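Long-range contacts in nitronate monooxygenase family protein (Pseudomonas aeruginosa, PDB 4QIT), which uses FMN and molecular oxygen to denitrify alkyl nitronates oxidatively, with the toxin propionate 3-nitronate as its best and presumed physiological substrate: residues S117-P122 with A142-Q147; P126-E131 with R149-V154; G188-F193 with G280-G285; A273-M278 with R289-A294. The protein carries 1 engineered substitution. One frame throughout, in Å; residues are numbered along the deposited sequence.

Contact 1. Residues S117-P122 with A142-Q147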
# COMPACT_ATOMS: atom_id res chain seq x y z
N SER A 117 -2.11 1.73 -28.04
CA SER A 117 -3.06 0.95 -27.26
C SER A 117 -3.71 -0.12 -28.13
O SER A 117 -3.82 0.04 -29.35
CB SER A 117 -4.13 1.87 -26.70
OG SER A 117 -5.11 1.11 -26.00
N PHE A 118 -4.13 -1.20 -27.48
CA PHE A 118 -4.92 -2.25 -28.12
C PHE A 118 -6.17 -1.62 -28.72
O PHE A 118 -6.70 -2.09 -29.73
CB PHE A 118 -5.30 -3.29 -27.06
CG PHE A 118 -5.87 -4.57 -27.63
CD1 PHE A 118 -5.07 -5.43 -28.38
CD2 PHE A 118 -7.19 -4.92 -27.38
CE1 PHE A 118 -5.60 -6.62 -28.89
CE2 PHE A 118 -7.72 -6.11 -27.89
CZ PHE A 118 -6.92 -6.95 -28.64
N LEU A 119 -6.63 -0.53 -28.10
CA LEU A 119 -7.83 0.17 -28.56
C LEU A 119 -7.62 0.99 -29.83
O LEU A 119 -8.60 1.45 -30.43
CB LEU A 119 -8.37 1.06 -27.44
CG LEU A 119 -8.65 0.32 -26.13
CD1 LEU A 119 -9.18 1.28 -25.09
CD2 LEU A 119 -9.63 -0.82 -26.35
N GLU A 120 -6.37 1.20 -30.24
CA GLU A 120 -6.11 2.02 -31.42
C GLU A 120 -5.31 1.34 -32.54
O GLU A 120 -5.16 1.91 -33.62
CB GLU A 120 -5.41 3.33 -31.03
CG GLU A 120 -3.97 3.17 -30.61
CD GLU A 120 -3.40 4.41 -29.97
OE1 GLU A 120 -2.82 4.31 -28.87
OE2 GLU A 120 -3.54 5.51 -30.55
N ASP A 121 -4.80 0.13 -32.29
CA ASP A 121 -4.08 -0.60 -33.33
C ASP A 121 -4.89 -1.83 -33.73
O ASP A 121 -4.83 -2.86 -33.07
CB ASP A 121 -2.68 -1.02 -32.86
CG ASP A 121 -1.85 -1.66 -33.96
OD1 ASP A 121 -2.40 -1.99 -35.04
OD2 ASP A 121 -0.62 -1.82 -33.76
N PRO A 122 -5.64 -1.72 -34.84
CA PRO A 122 -6.54 -2.79 -35.28
C PRO A 122 -5.82 -4.04 -35.80
O PRO A 122 -6.49 -5.04 -36.08
CB PRO A 122 -7.34 -2.13 -36.40
CG PRO A 122 -6.45 -1.06 -36.92
CD PRO A 122 -5.71 -0.54 -35.72
N ALA A 142 -9.78 -2.75 -19.86
CA ALA A 142 -10.26 -3.98 -20.48
C ALA A 142 -10.74 -3.64 -21.88
O ALA A 142 -11.34 -2.58 -22.10
CB ALA A 142 -11.39 -4.58 -19.67
N PRO A 143 -10.48 -4.54 -22.84
CA PRO A 143 -11.02 -4.33 -24.19
C PRO A 143 -12.54 -4.49 -24.17
O PRO A 143 -13.08 -5.02 -23.19
CB PRO A 143 -10.41 -5.48 -24.99
CG PRO A 143 -9.21 -5.93 -24.19
CD PRO A 143 -9.61 -5.72 -22.77
N PRO A 144 -13.22 -4.05 -25.24
CA PRO A 144 -14.65 -4.34 -25.34
C PRO A 144 -14.95 -5.84 -25.20
O PRO A 144 -14.13 -6.69 -25.58
CB PRO A 144 -15.01 -3.86 -26.75
CG PRO A 144 -14.03 -2.78 -27.03
CD PRO A 144 -12.75 -3.22 -26.35
N ARG A 145 -16.12 -6.15 -24.66
CA ARG A 145 -16.55 -7.53 -24.44
C ARG A 145 -16.45 -8.41 -25.69
O ARG A 145 -16.04 -9.57 -25.62
CB ARG A 145 -17.97 -7.55 -23.90
CG ARG A 145 -18.62 -8.92 -23.88
CD ARG A 145 -18.82 -9.42 -22.47
NE ARG A 145 -20.10 -10.10 -22.32
CZ ARG A 145 -20.57 -10.56 -21.16
NH1 ARG A 145 -19.86 -10.39 -20.05
NH2 ARG A 145 -21.74 -11.17 -21.11
N ASP A 146 -16.82 -7.85 -26.85
CA ASP A 146 -16.82 -8.63 -28.08
C ASP A 146 -15.41 -9.05 -28.51
O ASP A 146 -15.24 -10.09 -29.14
CB ASP A 146 -17.53 -7.88 -29.21
CG ASP A 146 -16.73 -6.71 -29.74
OD1 ASP A 146 -16.38 -5.82 -28.94
OD2 ASP A 146 -16.43 -6.69 -30.95
N GLN A 147 -14.41 -8.23 -28.18
CA GLN A 147 -13.02 -8.58 -28.48
C GLN A 147 -12.47 -9.64 -27.53
O GLN A 147 -11.78 -10.56 -27.97
CB GLN A 147 -12.15 -7.33 -28.47
CG GLN A 147 -12.53 -6.33 -29.54
CD GLN A 147 -11.63 -5.12 -29.55
OE1 GLN A 147 -10.43 -5.22 -29.27
NE2 GLN A 147 -12.20 -3.96 -29.86
O HOH W 1 -8.37 -3.98 -30.64

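Contact 2. Residues P126-E131 with R149-V154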
# COMPACT_ATOMS: atom_id res chain seq x y z
N PRO A 126 -6.34 -9.44 -34.77
CA PRO A 126 -6.29 -10.58 -35.70
C PRO A 126 -4.99 -11.37 -35.62
O PRO A 126 -5.01 -12.59 -35.82
CB PRO A 126 -6.47 -9.92 -37.07
CG PRO A 126 -6.15 -8.48 -36.87
CD PRO A 126 -6.56 -8.16 -35.46
N MET A 127 -3.87 -10.71 -35.33
CA MET A 127 -2.61 -11.44 -35.14
C MET A 127 -2.70 -12.43 -33.97
O MET A 127 -2.24 -13.57 -34.07
CB MET A 127 -1.44 -10.48 -34.96
CG MET A 127 -0.09 -11.16 -34.81
SD MET A 127 0.32 -11.68 -33.13
CE MET A 127 0.57 -10.10 -32.32
N LEU A 128 -3.29 -11.98 -32.86
CA LEU A 128 -3.45 -12.86 -31.70
C LEU A 128 -4.39 -14.03 -31.99
O LEU A 128 -4.18 -15.14 -31.50
CB LEU A 128 -3.94 -12.07 -30.48
CG LEU A 128 -2.98 -11.01 -29.93
CD1 LEU A 128 -3.69 -10.19 -28.85
CD2 LEU A 128 -1.72 -11.65 -29.36
N LEU A 129 -5.42 -13.78 -32.80
CA LEU A 129 -6.38 -14.83 -33.14
C LEU A 129 -5.72 -15.90 -34.02
O LEU A 129 -6.11 -17.07 -33.98
CB LEU A 129 -7.61 -14.23 -33.84
CG LEU A 129 -8.48 -13.30 -32.99
CD1 LEU A 129 -9.60 -12.71 -33.82
CD2 LEU A 129 -9.04 -14.01 -31.78
N GLU A 130 -4.71 -15.49 -34.78
CA GLU A 130 -3.97 -16.43 -35.61
C GLU A 130 -2.97 -17.24 -34.78
O GLU A 130 -2.86 -18.46 -34.93
CB GLU A 130 -3.21 -15.69 -36.71
CG GLU A 130 -4.09 -15.05 -37.78
CD GLU A 130 -3.29 -14.19 -38.73
OE1 GLU A 130 -3.33 -14.44 -39.95
OE2 GLU A 130 -2.61 -13.24 -38.26
N GLU A 131 -2.22 -16.56 -33.91
CA GLU A 131 -1.14 -17.21 -33.17
C GLU A 131 -1.61 -18.00 -31.95
O GLU A 131 -0.96 -18.96 -31.54
CB GLU A 131 -0.08 -16.18 -32.75
CG GLU A 131 0.63 -15.49 -33.92
CD GLU A 131 1.29 -16.47 -34.88
OE1 GLU A 131 1.95 -17.43 -34.43
OE2 GLU A 131 1.14 -16.28 -36.11
N ARG A 149 -14.32 -11.85 -26.13
CA ARG A 149 -15.02 -13.04 -26.63
C ARG A 149 -14.34 -13.66 -27.84
O ARG A 149 -14.23 -14.89 -27.95
CB ARG A 149 -16.46 -12.69 -26.99
CG ARG A 149 -17.36 -12.44 -25.79
CD ARG A 149 -17.46 -13.66 -24.90
NE ARG A 149 -18.21 -13.37 -23.68
CZ ARG A 149 -18.24 -14.17 -22.62
NH1 ARG A 149 -17.57 -15.31 -22.63
NH2 ARG A 149 -18.94 -13.83 -21.54
N ALA A 150 -13.89 -12.82 -28.77
CA ALA A 150 -13.21 -13.30 -29.97
C ALA A 150 -11.95 -14.09 -29.62
O ALA A 150 -11.68 -15.13 -30.23
CB ALA A 150 -12.89 -12.14 -30.89
N LEU A 151 -11.18 -13.60 -28.65
CA LEU A 151 -9.99 -14.30 -28.19
C LEU A 151 -10.37 -15.63 -27.54
O LEU A 151 -9.73 -16.66 -27.79
CB LEU A 151 -9.22 -13.43 -27.19
CG LEU A 151 -8.59 -12.16 -27.75
CD1 LEU A 151 -8.27 -11.16 -26.64
CD2 LEU A 151 -7.33 -12.49 -28.53
N GLN A 152 -11.41 -15.61 -26.72
CA GLN A 152 -11.85 -16.81 -26.02
C GLN A 152 -12.38 -17.86 -27.00
O GLN A 152 -12.26 -19.06 -26.75
CB GLN A 152 -12.89 -16.44 -24.96
CG GLN A 152 -12.28 -15.67 -23.77
CD GLN A 152 -13.31 -14.97 -22.90
OE1 GLN A 152 -14.36 -14.52 -23.38
NE2 GLN A 152 -13.01 -14.86 -21.61
N ALA A 153 -12.93 -17.39 -28.11
CA ALA A 153 -13.51 -18.28 -29.12
C ALA A 153 -12.47 -19.22 -29.73
O ALA A 153 -12.81 -20.31 -30.20
CB ALA A 153 -14.20 -17.46 -30.21
N VAL A 154 -11.20 -18.80 -29.74
CA VAL A 154 -10.13 -19.64 -30.26
C VAL A 154 -9.31 -20.26 -29.12
O VAL A 154 -8.19 -20.74 -29.33
CB VAL A 154 -9.22 -18.90 -31.26
CG1 VAL A 154 -10.01 -18.49 -32.50
CG2 VAL A 154 -8.59 -17.68 -30.62

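Contact 3. Residues G188-F193 with G280-G285. Engineered in segment 188-193: Ser-189 (natural residue His). With NIE (nitroethane), chain D; FMN (flavin mononucleotide), chain C.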
# COMPACT_ATOMS: atom_id res chain seq x y z
N GLY A 188 6.65 -1.09 -11.51
CA GLY A 188 6.25 -0.70 -12.86
C GLY A 188 4.98 0.14 -12.87
O GLY A 188 4.60 0.73 -11.85
N SER A 189 4.33 0.19 -14.02
CA SER A 189 3.18 1.09 -14.18
C SER A 189 1.97 0.63 -13.37
O SER A 189 1.60 -0.56 -13.38
CB SER A 189 2.80 1.25 -15.65
OG SER A 189 3.87 1.84 -16.38
N ARG A 190 1.34 1.57 -12.68
CA ARG A 190 0.09 1.25 -11.99
C ARG A 190 -1.03 0.99 -13.00
O ARG A 190 -1.18 1.71 -13.98
CB ARG A 190 -0.29 2.34 -11.00
CG ARG A 190 0.65 2.32 -9.80
CD ARG A 190 0.16 3.03 -8.57
NE ARG A 190 -1.23 2.74 -8.18
CZ ARG A 190 -1.70 1.59 -7.69
NH1 ARG A 190 -0.93 0.52 -7.55
NH2 ARG A 190 -2.97 1.52 -7.33
N GLY A 191 -1.83 -0.04 -12.73
CA GLY A 191 -2.88 -0.44 -13.66
C GLY A 191 -4.15 0.39 -13.59
O GLY A 191 -5.18 -0.04 -14.10
N VAL A 192 -4.08 1.56 -12.96
CA VAL A 192 -5.24 2.44 -12.80
C VAL A 192 -5.87 2.79 -14.15
O VAL A 192 -5.17 3.21 -15.08
CB VAL A 192 -4.85 3.75 -12.08
CG1 VAL A 192 -6.08 4.66 -11.95
CG2 VAL A 192 -4.25 3.46 -10.72
N PHE A 193 -7.19 2.60 -14.27
CA PHE A 193 -7.87 2.80 -15.55
C PHE A 193 -7.92 4.28 -15.94
O PHE A 193 -7.61 4.63 -17.09
CB PHE A 193 -9.31 2.26 -15.51
CG PHE A 193 -9.43 0.76 -15.62
CD1 PHE A 193 -8.37 -0.09 -15.31
CD2 PHE A 193 -10.64 0.19 -16.02
CE1 PHE A 193 -8.51 -1.47 -15.41
CE2 PHE A 193 -10.78 -1.19 -16.12
CZ PHE A 193 -9.71 -2.02 -15.81
N GLY A 280 4.56 9.57 -17.92
CA GLY A 280 3.27 10.23 -18.01
C GLY A 280 2.16 9.47 -17.30
O GLY A 280 1.02 9.94 -17.23
N ARG A 281 2.49 8.29 -16.77
CA ARG A 281 1.55 7.48 -15.99
C ARG A 281 2.27 7.01 -14.74
O ARG A 281 3.45 6.65 -14.79
CB ARG A 281 1.06 6.26 -16.78
CG ARG A 281 -0.41 6.32 -17.20
CD ARG A 281 -0.80 5.05 -17.92
NE ARG A 281 -2.24 4.94 -18.18
CZ ARG A 281 -3.13 4.49 -17.29
NH1 ARG A 281 -2.73 4.14 -16.08
NH2 ARG A 281 -4.42 4.42 -17.61
N SER A 282 1.56 6.99 -13.61
CA SER A 282 2.17 6.60 -12.34
C SER A 282 2.80 5.21 -12.42
O SER A 282 2.17 4.24 -12.88
CB SER A 282 1.10 6.59 -11.25
OG SER A 282 1.69 6.41 -9.97
N ALA A 283 4.05 5.11 -11.97
CA ALA A 283 4.83 3.88 -12.04
C ALA A 283 5.84 3.83 -10.91
O ALA A 283 6.34 4.88 -10.49
CB ALA A 283 5.52 3.77 -13.39
N ARG A 284 6.12 2.63 -10.41
CA ARG A 284 6.98 2.45 -9.26
C ARG A 284 8.36 1.92 -9.62
O ARG A 284 8.50 0.89 -10.29
CB ARG A 284 6.34 1.50 -8.25
CG ARG A 284 7.23 1.27 -7.02
CD ARG A 284 6.62 0.30 -5.99
NE ARG A 284 5.33 0.78 -5.49
CZ ARG A 284 5.17 1.80 -4.66
NH1 ARG A 284 6.23 2.47 -4.18
NH2 ARG A 284 3.94 2.16 -4.31
N GLY A 285 9.40 2.61 -9.16
CA GLY A 285 10.75 2.10 -9.36
C GLY A 285 11.73 2.68 -8.38
O GLY A 285 11.36 3.33 -7.41
N3 NIE D . 6.19 -0.81 -16.79
C1 NIE D . 4.37 -0.38 -18.25
C2 NIE D . 5.84 -0.75 -18.16
O4 NIE D . 5.45 -1.41 -16.01
O5 NIE D . 7.08 0.09 -16.30
N1 FMN C . 2.62 -4.94 -16.26
C2 FMN C . 2.07 -4.92 -17.53
O2 FMN C . 0.87 -5.13 -17.66
N3 FMN C . 2.84 -4.72 -18.65
C4 FMN C . 4.19 -4.49 -18.49
O4 FMN C . 4.92 -4.28 -19.46
C4A FMN C . 4.75 -4.49 -17.22
N5 FMN C . 6.09 -4.26 -17.10
C5A FMN C . 6.69 -4.27 -15.86
C6 FMN C . 8.06 -4.05 -15.79
C7 FMN C . 8.71 -4.06 -14.58
C7M FMN C . 10.19 -3.83 -14.58
C8 FMN C . 7.98 -4.29 -13.41
C8M FMN C . 8.68 -4.29 -12.07
C9 FMN C . 6.60 -4.51 -13.48
C9A FMN C . 5.94 -4.51 -14.72
N10 FMN C . 4.57 -4.73 -14.83
C10 FMN C . 3.97 -4.72 -16.09
C1' FMN C . 3.73 -4.96 -13.60
C2' FMN C . 3.55 -6.43 -13.26
O2' FMN C . 2.62 -7.00 -14.14
C3' FMN C . 3.01 -6.60 -11.84
O3' FMN C . 1.93 -5.73 -11.58
C4' FMN C . 4.13 -6.26 -10.88
O4' FMN C . 5.37 -6.69 -11.42
C5' FMN C . 3.89 -6.99 -9.57
O5' FMN C . 4.70 -6.33 -8.65
P FMN C . 6.06 -6.97 -8.13
O1P FMN C . 6.02 -8.46 -8.32
O2P FMN C . 6.21 -6.55 -6.70
O3P FMN C . 7.12 -6.38 -9.00
O HOH W 2 -0.19 4.14 -14.34

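Contact 4. Residues A273-M278 with R289-A294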
# COMPACT_ATOMS: atom_id res chain seq x y z
N ALA A 273 9.69 4.36 -5.19
CA ALA A 273 8.75 5.48 -5.18
C ALA A 273 7.94 5.48 -6.46
O ALA A 273 8.32 4.86 -7.46
CB ALA A 273 9.49 6.80 -5.02
N LEU A 274 6.82 6.19 -6.41
CA LEU A 274 5.98 6.39 -7.59
C LEU A 274 6.36 7.67 -8.30
O LEU A 274 6.69 8.68 -7.67
CB LEU A 274 4.51 6.48 -7.17
CG LEU A 274 3.94 5.19 -6.60
CD1 LEU A 274 2.60 5.45 -5.89
CD2 LEU A 274 3.75 4.20 -7.72
N THR A 275 6.32 7.64 -9.63
CA THR A 275 6.57 8.82 -10.42
C THR A 275 5.64 8.87 -11.63
O THR A 275 5.31 7.83 -12.20
CB THR A 275 8.04 8.88 -10.91
OG1 THR A 275 8.24 10.05 -11.71
CG2 THR A 275 8.42 7.62 -11.73
N VAL A 276 5.21 10.07 -11.99
CA VAL A 276 4.50 10.26 -13.25
C VAL A 276 5.38 10.95 -14.29
O VAL A 276 4.99 11.04 -15.46
CB VAL A 276 3.21 11.09 -13.10
CG1 VAL A 276 2.26 10.43 -12.13
CG2 VAL A 276 3.53 12.54 -12.69
N THR A 277 6.55 11.43 -13.89
CA THR A 277 7.38 12.23 -14.79
C THR A 277 8.24 11.39 -15.75
O THR A 277 8.74 11.90 -16.75
CB THR A 277 8.25 13.24 -14.02
OG1 THR A 277 8.93 12.58 -12.95
CG2 THR A 277 7.37 14.36 -13.45
N MET A 278 8.41 10.12 -15.44
CA MET A 278 9.12 9.20 -16.32
C MET A 278 8.34 8.90 -17.60
O MET A 278 8.88 8.98 -18.71
CB MET A 278 9.44 7.89 -15.58
CG MET A 278 10.25 6.87 -16.38
SD MET A 278 12.04 7.09 -16.27
CE MET A 278 12.30 6.67 -14.54
N ARG A 289 17.06 10.65 -11.16
CA ARG A 289 16.85 12.03 -11.61
C ARG A 289 15.55 12.23 -12.41
O ARG A 289 15.06 13.37 -12.52
CB ARG A 289 18.08 12.54 -12.37
CG ARG A 289 19.32 12.53 -11.50
CD ARG A 289 20.53 13.12 -12.22
NE ARG A 289 20.33 14.53 -12.56
CZ ARG A 289 21.15 15.21 -13.36
NH1 ARG A 289 22.19 14.60 -13.90
NH2 ARG A 289 20.91 16.48 -13.63
N MET A 290 14.98 11.15 -12.93
CA MET A 290 13.68 11.25 -13.59
C MET A 290 12.50 11.29 -12.63
O MET A 290 11.36 11.44 -13.08
CB MET A 290 13.48 10.11 -14.60
CG MET A 290 14.23 10.28 -15.90
SD MET A 290 13.94 11.91 -16.65
CE MET A 290 12.14 12.00 -16.73
N PHE A 291 12.75 11.17 -11.33
CA PHE A 291 11.68 11.17 -10.34
C PHE A 291 11.59 12.54 -9.68
O PHE A 291 12.18 12.77 -8.62
CB PHE A 291 11.94 10.13 -9.23
CG PHE A 291 11.72 8.69 -9.64
CD1 PHE A 291 12.45 8.11 -10.68
CD2 PHE A 291 10.84 7.89 -8.92
CE1 PHE A 291 12.28 6.77 -11.01
CE2 PHE A 291 10.66 6.55 -9.24
CZ PHE A 291 11.38 6.00 -10.29
N PHE A 292 10.88 13.46 -10.31
CA PHE A 292 10.71 14.78 -9.70
C PHE A 292 9.25 15.16 -9.51
O PHE A 292 8.34 14.44 -9.94
CB PHE A 292 11.49 15.85 -10.47
CG PHE A 292 11.15 15.95 -11.93
CD1 PHE A 292 11.82 15.18 -12.86
CD2 PHE A 292 10.17 16.84 -12.36
CE1 PHE A 292 11.50 15.28 -14.21
CE2 PHE A 292 9.86 16.94 -13.70
CZ PHE A 292 10.52 16.16 -14.63
N ASP A 293 9.03 16.30 -8.85
CA ASP A 293 7.68 16.75 -8.54
C ASP A 293 7.08 17.49 -9.73
O ASP A 293 7.53 18.58 -10.09
CB ASP A 293 7.70 17.66 -7.31
CG ASP A 293 6.31 17.92 -6.75
OD1 ASP A 293 5.31 17.59 -7.42
OD2 ASP A 293 6.22 18.45 -5.63
N ALA A 294 6.05 16.90 -10.33
CA ALA A 294 5.38 17.50 -11.48
C ALA A 294 4.60 18.75 -11.09
O ALA A 294 4.21 19.54 -11.95
CB ALA A 294 4.45 16.50 -12.14
O HOH W 3 8.38 11.85 -9.53
O HOH W 4 5.92 12.19 -10.14

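Contact 1. Residues S117-P122 with A142-Q147
Phe-118 meets Gln-147 and Pro-143 where two loops of the TIM barrel come together, one leading toward helix 124-131 and the other running from strand 135-139 into helix 145-153. CE2 of the phenyl ring lies 3.2 Å from OE1 of Gln-147, with ring and amide planes turned 48° apart and the two side chains running past each other in opposite directions. Pro-143 crosses the phenyl group at about a right angle, its CG 3.9 Å from CD2 of Phe-118. Beside this pair, the CD2 methyl of Leu-119 reaches to 3.9 Å from CD of Pro-144, the N-cap residue of helix 145-153.

No direct hydrogen bond joins the segments. One water does the work instead, donating to Phe-118 O at 2.7 Å and to Gln-147 OE1 at 2.8 Å while sitting over one face of the phenyl ring, toward its rim. The extended chain of Gln-147 carries its amide out to this water.

Farther out, Leu-124, Leu-125 and Leu-128 of helix 124-131 pack on the Phe-118 ring, and Phe-138 meets it as well. The backbone leading into Leu-119 is shaped by an ST turn, in which Ser-117 OG accepts from Leu-119 N at 3.1 Å. Ser-117 N in turn donates to Glu-120 OE1 over 2.8 Å, on the carboxylate's anti lone pair.

Contact 2. Residues P126-E131 with R149-V154
Leu-129 lays its CD2 methyl over the turn of backbone at Ala-150 and Leu-151, 3.3 Å from Ala-150 O and 3.7 Å from Leu-151 CA. CG stands anti to the carbonyl carbon (chi1 -65°), and with CD1 taking the place anti to CA, it is the other branch, CD2, that faces helix 145-153. Three side chains of that helix and its end gather round this methyl. CB of Ala-150 lies 4.4 Å from Leu-129 CD2, CD2 of Leu-151 stands 4.0 Å from Leu-129 CD2, and the CG2 branch of Val-154 comes to 3.9 Å from the same leucine methyl. That Val-154 branch sits between its own backbone N and carbonyl carbon, while CG1 lies beside the N.

Helices 124-131 and 145-153 are consecutive helices on the outside of the TIM barrel, linked through strand 135-139 by the usual alternation of helix and strand. Their short segments run nearly parallel, with a crossing angle of -17°, and their axes approach to 9.6 Å.

Leu-128 works closer to the barrel wall: its CB touches Leu-151 CD2 at 3.9 Å, and its side chain also packs on Val-136. Leu-151 likewise rests on Phe-138 and Val-158, which brings strands 135-139 and 157-162 under the helix pair.

Contact 3. Residues G188-F193 with G280-G285
Gly-188 and Arg-284 form an antiparallel hydrogen-bonded pair, with Gly-188 N donating to Arg-284 O at 3.0 Å and Arg-284 N to Gly-188 O at 2.8 Å. The next pair, Ser-189 with Ala-283, is non-hydrogen-bonded; together they join strands 188-189 and 283-285 in a small antiparallel sheet beside the flavin site of the TIM barrel. The first bond lies on a lone pair in the carbonyl plane, whereas Arg-284 N stands 44° above the plane of its acceptor. Arg-190 N continues the pairing beyond the strand, donating to Ser-282 O at 2.8 Å.

Ser-189 is an engineered residue, histidine in the natural sequence. Its backbone N donates almost straight (169°) to O4 of nitroethane at 2.8 Å, and its side chain lies beside the ligand. Gly-188 borders both ligands, its CA 3.3 Å from nitroethane O4 and its N close to the C8M methyl of the flavin. On the Ser-189 side of the sheet, the Ala-283 methyl rests against Ser-189 CA, and Trp-331 of the nitroethane pocket packs on Ala-283.

Arg-190 and Arg-284 point their charged ends elsewhere, Arg-190 to a salt bridge with Asp-199 and Arg-284 to Ile-184 O. Gln-182 and His-139 hold Ser-189 O. At the far end, Arg-281, extended from CG to NE, brings its guanidinium end-on to the carbonyl of Val-192. Both terminal nitrogens donate to that one oxygen, NH1 at 2.8 Å and NH2 at 2.9 Å, with Val-192 O only 4° out of the guanidinium plane.

Contact 4. Residues A273-M278 with R289-A294
Thr-277 turns OG1 between its backbone N and carbonyl carbon (chi1 49°), facing Met-290 O, and thereby sets CG2 over the ring of Phe-292. In Thr-275 it is CG2 that takes that place, with OG1 anti to the backbone N (chi1 179°), and the methyl lies over the face of Phe-291. The hydroxyl of Thr-277 donates to Met-290 O at 2.7 Å. Its methyl makes a CH-pi contact, 3.9 Å from the centroid of the Phe-292 ring. The matching contact of Thr-275 CG2 with the Phe-291 centroid is 3.6 Å, and Ala-273 O lies at that ring's edge, near its plane.

Met-278 brings CE against Phe-291 CE1 (3.5 Å) and Met-290 CB (3.6 Å). Helix 307-320 covers these methionines, while Trp-92 and Tyr-95 of helix 86-101 meet Phe-292.

Strand 273-275 is an outer strand of the small antiparallel sheet, and its following turn is an ST turn, Thr-277 N donating to Thr-275 OG1. A water bonded to Thr-275 OG1 donates to Phe-292 O at 2.6 Å. Each threonine thus splits its chemistry, methyl to an aromatic face and hydroxyl to the polar network, so the loop 289-294 is held by both kinds of force.

Contacts 1 and 2 come first along the chain and interleave, sharing helix 145-153; their centres are 12 Å apart and Phe-118 packs on Leu-128 between them. Contact 2 lies in the outer helical layer of the TIM barrel, contact 1 in the loops that lead into the same two helices. Contacts 3 and 4 follow, also interleaved, with centres 11 Å apart. They share the three-stranded antiparallel sheet, where strand 283-285 lies between 188-189 and 273-275. Contacts 2 and 4 lie on opposite sides of the chain's centre, 37 Å apart. Contact 3, nearest the centre, touches nitroethane and flavin; its Phe-193 packs on Ala-142 of contact 1, joining the loop before helix 145-153 to the segment that lines the ligand pocket.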